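Local structure of fructuronate-tagaturonate epimerase UxaE from Cohnella laeviribosi in complex with 1 glycerol (Cohnella laeviribosi, 6IL9) at residues A[213-223]-A[284-292]. The protein probably interconverts fructuronate and tagaturonate as a zinc-containing epimerase built on a TIM barrel. Residues are numbered along the deposited sequence; the frame is centred on the assembly and turned at random.
Sequences HYEAKYLDKTF and HFLVASELI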
ATOM      1  N   HIS A 213     -27.610 -23.245  10.942  1.00 26.38           N
ATOM      2  CA  HIS A 213     -26.499 -22.592  11.632  1.00 28.33           C
ATOM      3  C   HIS A 213     -26.711 -21.086  11.703  1.00 27.16           C
ATOM      4  O   HIS A 213     -26.560 -20.474  12.767  1.00 31.79           O
ATOM      5  CB  HIS A 213     -25.176 -22.915  10.934  1.00 29.24           C
ATOM      6  CG  HIS A 213     -24.040 -22.015  11.333  1.00 27.24           C
ATOM      7  ND1 HIS A 213     -23.325 -22.191  12.500  1.00 31.19           N
ATOM      8  CD2 HIS A 213     -23.494 -20.937  10.717  1.00 27.00           C
ATOM      9  CE1 HIS A 213     -22.390 -21.259  12.587  1.00 33.98           C
ATOM     10  NE2 HIS A 213     -22.474 -20.484  11.520  1.00 28.41           N
ATOM     11  N   TYR A 214     -27.063 -20.467  10.576  1.00 27.05           N
ATOM     12  CA  TYR A 214     -27.210 -19.016  10.566  1.00 24.55           C
ATOM     13  C   TYR A 214     -28.455 -18.584  11.324  1.00 32.54           C
ATOM     14  O   TYR A 214     -28.420 -17.603  12.073  1.00 31.66           O
ATOM     15  CB  TYR A 214     -27.232 -18.493   9.132  1.00 26.43           C
ATOM     16  CG  TYR A 214     -25.838 -18.329   8.585  1.00 26.51           C
ATOM     17  CD1 TYR A 214     -25.072 -17.226   8.925  1.00 26.92           C
ATOM     18  CD2 TYR A 214     -25.270 -19.294   7.764  1.00 24.58           C
ATOM     19  CE1 TYR A 214     -23.794 -17.070   8.449  1.00 26.38           C
ATOM     20  CE2 TYR A 214     -23.976 -19.146   7.282  1.00 25.77           C
ATOM     21  CZ  TYR A 214     -23.247 -18.028   7.630  1.00 28.12           C
ATOM     22  OH  TYR A 214     -21.958 -17.844   7.162  1.00 28.79           O
ATOM     23  N   GLU A 215     -29.560 -19.314  11.165  1.00 29.33           N
ATOM     24  CA  GLU A 215     -30.787 -18.892  11.829  1.00 30.43           C
ATOM     25  C   GLU A 215     -30.678 -19.046  13.341  1.00 29.27           C
ATOM     26  O   GLU A 215     -31.101 -18.154  14.091  1.00 33.24           O
ATOM     27  CB  GLU A 215     -31.976 -19.665  11.258  1.00 28.28           C
ATOM     28  CG  GLU A 215     -32.317 -19.201   9.857  1.00 28.07           C
ATOM     29  CD  GLU A 215     -33.175 -20.181   9.103  1.00 34.02           C
ATOM     30  OE1 GLU A 215     -33.170 -20.138   7.853  1.00 31.86           O
ATOM     31  OE2 GLU A 215     -33.852 -20.990   9.763  1.00 36.61           O
ATOM     32  N   ALA A 216     -30.074 -20.142  13.814  1.00 31.06           N
ATOM     33  CA  ALA A 216     -29.931 -20.344  15.254  1.00 29.16           C
ATOM     34  C   ALA A 216     -29.031 -19.293  15.893  1.00 34.53           C
ATOM     35  O   ALA A 216     -29.159 -19.006  17.090  1.00 34.00           O
ATOM     36  CB  ALA A 216     -29.383 -21.738  15.543  1.00 30.96           C
ATOM     37  N   LYS A 217     -28.119 -18.712  15.122  1.00 29.85           N
ATOM     38  CA  LYS A 217     -27.169 -17.753  15.666  1.00 32.30           C
ATOM     39  C   LYS A 217     -27.627 -16.303  15.531  1.00 32.03           C
ATOM     40  O   LYS A 217     -27.315 -15.488  16.406  1.00 37.81           O
ATOM     41  CB  LYS A 217     -25.806 -17.938  14.984  1.00 31.64           C
ATOM     42  CG  LYS A 217     -24.709 -17.026  15.486  1.00 31.47           C
ATOM     43  CD  LYS A 217     -23.377 -17.364  14.839  1.00 31.22           C
ATOM     44  CE  LYS A 217     -22.245 -16.498  15.379  1.00 33.29           C
ATOM     45  NZ  LYS A 217     -20.944 -16.879  14.751  1.00 31.25           N
ATOM     46  N   TYR A 218     -28.362 -15.955  14.471  1.00 31.85           N
ATOM     47  CA  TYR A 218     -28.673 -14.561  14.156  1.00 32.30           C
ATOM     48  C   TYR A 218     -30.155 -14.225  14.078  1.00 36.58           C
ATOM     49  O   TYR A 218     -30.512 -13.074  14.333  1.00 35.29           O
ATOM     50  CB  TYR A 218     -28.061 -14.145  12.808  1.00 31.21           C
ATOM     51  CG  TYR A 218     -26.558 -14.244  12.735  1.00 31.84           C
ATOM     52  CD1 TYR A 218     -25.746 -13.206  13.191  1.00 28.78           C
ATOM     53  CD2 TYR A 218     -25.948 -15.376  12.205  1.00 26.98           C
ATOM     54  CE1 TYR A 218     -24.368 -13.297  13.118  1.00 28.81           C
ATOM     55  CE2 TYR A 218     -24.573 -15.475  12.127  1.00 25.19           C
ATOM     56  CZ  TYR A 218     -23.787 -14.433  12.585  1.00 27.92           C
ATOM     57  OH  TYR A 218     -22.413 -14.538  12.511  1.00 26.19           O
ATOM     58  N   LEU A 219     -31.019 -15.165  13.696  1.00 33.22           N
ATOM     59  CA  LEU A 219     -32.381 -14.806  13.320  1.00 33.40           C
ATOM     60  C   LEU A 219     -33.133 -14.165  14.486  1.00 32.62           C
ATOM     61  O   LEU A 219     -33.195 -14.721  15.587  1.00 33.28           O
ATOM     62  CB  LEU A 219     -33.135 -16.039  12.817  1.00 32.79           C
ATOM     63  CG  LEU A 219     -34.535 -15.730  12.293  1.00 30.62           C
ATOM     64  CD1 LEU A 219     -34.444 -14.784  11.133  1.00 34.30           C
ATOM     65  CD2 LEU A 219     -35.233 -17.020  11.876  1.00 32.11           C
ATOM     66  N   ASP A 220     -33.689 -12.979  14.234  1.00 35.47           N
ATOM     67  CA  ASP A 220     -34.490 -12.243  15.217  1.00 37.53           C
ATOM     68  C   ASP A 220     -33.707 -11.959  16.496  1.00 38.59           C
ATOM     69  O   ASP A 220     -34.288 -11.778  17.568  1.00 38.63           O
ATOM     70  CB  ASP A 220     -35.791 -12.988  15.536  1.00 36.84           C
ATOM     71  CG  ASP A 220     -36.678 -13.134  14.320  1.00 34.44           C
ATOM     72  OD1 ASP A 220     -36.668 -12.219  13.467  1.00 37.98           O
ATOM     73  OD2 ASP A 220     -37.383 -14.162  14.203  1.00 45.19           O
ATOM     74  N   LYS A 221     -32.382 -11.906  16.395  1.00 34.22           N
ATOM     75  CA  LYS A 221     -31.525 -11.639  17.538  1.00 33.89           C
ATOM     76  C   LYS A 221     -30.978 -10.221  17.447  1.00 28.93           C
ATOM     77  O   LYS A 221     -30.856  -9.654  16.356  1.00 30.49           O
ATOM     78  CB  LYS A 221     -30.377 -12.654  17.619  1.00 36.30           C
ATOM     79  CG  LYS A 221     -30.789 -14.007  18.203  1.00 39.29           C
ATOM     80  CD  LYS A 221     -29.571 -14.860  18.539  1.00 42.90           C
ATOM     81  CE  LYS A 221     -29.800 -15.721  19.772  1.00 47.09           C
ATOM     82  NZ  LYS A 221     -31.055 -16.514  19.663  1.00 50.05           N
ATOM     83  N   THR A 222     -30.694  -9.638  18.611  1.00 33.34           N
ATOM     84  CA  THR A 222     -30.116  -8.304  18.717  1.00 31.00           C
ATOM     85  C   THR A 222     -28.792  -8.410  19.449  1.00 27.61           C
ATOM     86  O   THR A 222     -28.722  -8.996  20.534  1.00 27.29           O
ATOM     87  CB  THR A 222     -31.040  -7.335  19.465  1.00 34.63           C
ATOM     88  OG1 THR A 222     -32.323  -7.313  18.833  1.00 35.83           O
ATOM     89  CG2 THR A 222     -30.451  -5.929  19.448  1.00 29.66           C
ATOM     90  N   PHE A 223     -27.741  -7.853  18.852  1.00 28.68           N
ATOM     91  CA  PHE A 223     -26.414  -7.858  19.444  1.00 28.45           C
ATOM     92  C   PHE A 223     -26.049  -6.444  19.867  1.00 23.94           C
ATOM     93  O   PHE A 223     -26.261  -5.494  19.112  1.00 26.11           O
ATOM     94  CB  PHE A 223     -25.384  -8.409  18.457  1.00 29.54           C
ATOM     95  CG  PHE A 223     -25.675  -9.810  18.023  1.00 26.59           C
ATOM     96  CD1 PHE A 223     -26.545 -10.052  16.974  1.00 27.44           C
ATOM     97  CD2 PHE A 223     -25.098 -10.883  18.682  1.00 29.57           C
ATOM     98  CE1 PHE A 223     -26.833 -11.349  16.577  1.00 30.06           C
ATOM     99  CE2 PHE A 223     -25.379 -12.189  18.289  1.00 33.37           C
ATOM    100  CZ  PHE A 223     -26.246 -12.415  17.236  1.00 29.68           C
ATOM    101  N   HIS A 284     -21.010  -6.577   8.026  1.00 21.74           N
ATOM    102  CA  HIS A 284     -19.677  -6.617   8.626  1.00 20.16           C
ATOM    103  C   HIS A 284     -19.685  -7.424   9.922  1.00 22.65           C
ATOM    104  O   HIS A 284     -18.825  -8.290  10.139  1.00 20.02           O
ATOM    105  CB  HIS A 284     -19.226  -5.167   8.844  1.00 21.06           C
ATOM    106  CG  HIS A 284     -17.928  -5.006   9.575  1.00 21.85           C
ATOM    107  ND1 HIS A 284     -17.498  -3.776  10.024  1.00 22.06           N
ATOM    108  CD2 HIS A 284     -16.967  -5.892   9.925  1.00 21.72           C
ATOM    109  CE1 HIS A 284     -16.326  -3.911  10.618  1.00 21.01           C
ATOM    110  NE2 HIS A 284     -15.983  -5.186  10.579  1.00 23.13           N
ATOM    111  N   PHE A 285     -20.665  -7.167  10.791  1.00 21.05           N
ATOM    112  CA  PHE A 285     -20.785  -7.935  12.026  1.00 21.15           C
ATOM    113  C   PHE A 285     -20.892  -9.430  11.743  1.00 22.37           C
ATOM    114  O   PHE A 285     -20.240 -10.247  12.401  1.00 19.37           O
ATOM    115  CB  PHE A 285     -21.998  -7.466  12.831  1.00 23.13           C
ATOM    116  CG  PHE A 285     -22.173  -8.202  14.128  1.00 20.84           C
ATOM    117  CD1 PHE A 285     -21.472  -7.812  15.266  1.00 19.50           C
ATOM    118  CD2 PHE A 285     -23.020  -9.298  14.218  1.00 23.62           C
ATOM    119  CE1 PHE A 285     -21.622  -8.491  16.460  1.00 20.90           C
ATOM    120  CE2 PHE A 285     -23.166  -9.981  15.399  1.00 20.39           C
ATOM    121  CZ  PHE A 285     -22.463  -9.580  16.533  1.00 27.69           C
ATOM    122  N   LEU A 286     -21.745  -9.812  10.790  1.00 22.35           N
ATOM    123  CA  LEU A 286     -21.933 -11.235  10.516  1.00 21.90           C
ATOM    124  C   LEU A 286     -20.645 -11.876  10.003  1.00 19.21           C
ATOM    125  O   LEU A 286     -20.264 -12.966  10.450  1.00 20.15           O
ATOM    126  CB  LEU A 286     -23.067 -11.427   9.507  1.00 21.80           C
ATOM    127  CG  LEU A 286     -23.377 -12.877   9.111  1.00 23.85           C
ATOM    128  CD1 LEU A 286     -24.890 -13.087   9.053  1.00 27.28           C
ATOM    129  CD2 LEU A 286     -22.764 -13.198   7.766  1.00 23.98           C
ATOM    130  N   VAL A 287     -19.961 -11.210   9.073  1.00 19.84           N
ATOM    131  CA  VAL A 287     -18.712 -11.746   8.538  1.00 19.12           C
ATOM    132  C   VAL A 287     -17.706 -11.944   9.665  1.00 18.94           C
ATOM    133  O   VAL A 287     -17.129 -13.025   9.822  1.00 17.44           O
ATOM    134  CB  VAL A 287     -18.157 -10.821   7.440  1.00 19.70           C
ATOM    135  CG1 VAL A 287     -16.724 -11.240   7.051  1.00 20.11           C
ATOM    136  CG2 VAL A 287     -19.086 -10.811   6.224  1.00 20.51           C
ATOM    137  N   ALA A 288     -17.516 -10.909  10.489  1.00 17.56           N
ATOM    138  CA  ALA A 288     -16.536 -10.993  11.570  1.00 17.00           C
ATOM    139  C   ALA A 288     -16.920 -12.067  12.573  1.00 17.50           C
ATOM    140  O   ALA A 288     -16.077 -12.863  12.998  1.00 18.23           O
ATOM    141  CB  ALA A 288     -16.404  -9.634  12.268  1.00 19.37           C
ATOM    142  N   SER A 289     -18.203 -12.128  12.937  1.00 16.52           N
ATOM    143  CA  SER A 289     -18.645 -13.111  13.914  1.00 17.50           C
ATOM    144  C   SER A 289     -18.376 -14.526  13.424  1.00 19.36           C
ATOM    145  O   SER A 289     -17.966 -15.395  14.201  1.00 19.56           O
ATOM    146  CB  SER A 289     -20.133 -12.919  14.202  1.00 22.39           C
ATOM    147  OG  SER A 289     -20.545 -13.749  15.263  1.00 25.51           O
ATOM    148  N   GLU A 290     -18.604 -14.777  12.136  1.00 18.63           N
ATOM    149  CA  GLU A 290     -18.363 -16.110  11.599  1.00 16.79           C
ATOM    150  C   GLU A 290     -16.884 -16.448  11.604  1.00 17.22           C
ATOM    151  O   GLU A 290     -16.503 -17.580  11.912  1.00 20.11           O
ATOM    152  CB  GLU A 290     -18.912 -16.219  10.179  1.00 18.96           C
ATOM    153  CG  GLU A 290     -20.421 -16.205  10.122  1.00 21.01           C
ATOM    154  CD  GLU A 290     -21.033 -17.273  11.000  1.00 26.29           C
ATOM    155  OE1 GLU A 290     -20.881 -18.481  10.689  1.00 24.48           O
ATOM    156  OE2 GLU A 290     -21.662 -16.901  12.007  1.00 25.56           O
ATOM    157  N   LEU A 291     -16.041 -15.492  11.217  1.00 17.28           N
ATOM    158  CA  LEU A 291     -14.607 -15.747  11.186  1.00 18.32           C
ATOM    159  C   LEU A 291     -14.061 -15.952  12.588  1.00 22.84           C
ATOM    160  O   LEU A 291     -13.291 -16.883  12.839  1.00 16.94           O
ATOM    161  CB  LEU A 291     -13.892 -14.581  10.514  1.00 19.61           C
ATOM    162  CG  LEU A 291     -14.259 -14.373   9.055  1.00 21.58           C
ATOM    163  CD1 LEU A 291     -13.637 -13.090   8.581  1.00 24.87           C
ATOM    164  CD2 LEU A 291     -13.766 -15.551   8.234  1.00 23.30           C
ATOM    165  N   ILE A 292     -14.429 -15.065  13.511  1.00 22.31           N
ATOM    166  CA  ILE A 292     -13.913 -15.179  14.868  1.00 23.63           C
ATOM    167  C   ILE A 292     -14.401 -16.477  15.506  1.00 25.31           C
ATOM    168  O   ILE A 292     -13.658 -17.154  16.233  1.00 26.26           O
ATOM    169  CB  ILE A 292     -14.305 -13.926  15.679  1.00 24.51           C
ATOM    170  CG1 ILE A 292     -13.749 -12.667  15.003  1.00 26.34           C
ATOM    171  CG2 ILE A 292     -13.757 -14.005  17.055  1.00 28.68           C
ATOM    172  CD1 ILE A 292     -12.245 -12.590  14.960  1.00 28.37           C
TER
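The carboxylate of Glu290 is received among His213, Tyr214, Lys217 and Tyr218, and shows how one buried acid can join a barrel helix to helix 208-218, which with the hairpin 221-232 lies in the chain between barrel strands 178-182 and 267-271. Bent at chi2 (-55°), its chain presents the two oxygens to different donors. His213 NE2 gives a nearly straight hydrogen bond of 2.7 Å to the syn side of Glu290 OE1, which lies at the edge of the imidazole, in its plane. Glu290 OE2 is gripped twice: Tyr218 OH meets its anti lone pair at 2.5 Å, while Lys217 NZ, at the end of a fully extended chain, comes from above the carboxylate plane to close a 2.8 Å salt bridge.

Packing is close around Tyr218, a knob among Phe285, Leu286, Ser289 and Glu290. Leu286 CD1 sits 3.8 Å from the ring centroid, over one face, and Lys217 CG lies against the opposite face, toward its rim; Leu237 and Phe232 also border this ring. Next to it Phe285 CZ reaches Phe223 CG at 3.5 Å, their rings oblique at 43°. The outer margin is looser: His213 is exposed, and Lys217, partly exposed, adds just weak bonds to Ser289.

An alanine in place of Glu290 would probably leave the Lys217 ammonium without its countercharge and the His213 and Tyr218 donors without this acceptor. Three donors converging on one carboxylate, beside the apolar contacts of Leu286 and Phe285, imply that a salt bridge and two further hydrogen bonds join the helices, and such surroundings would probably favour an ionised Glu290.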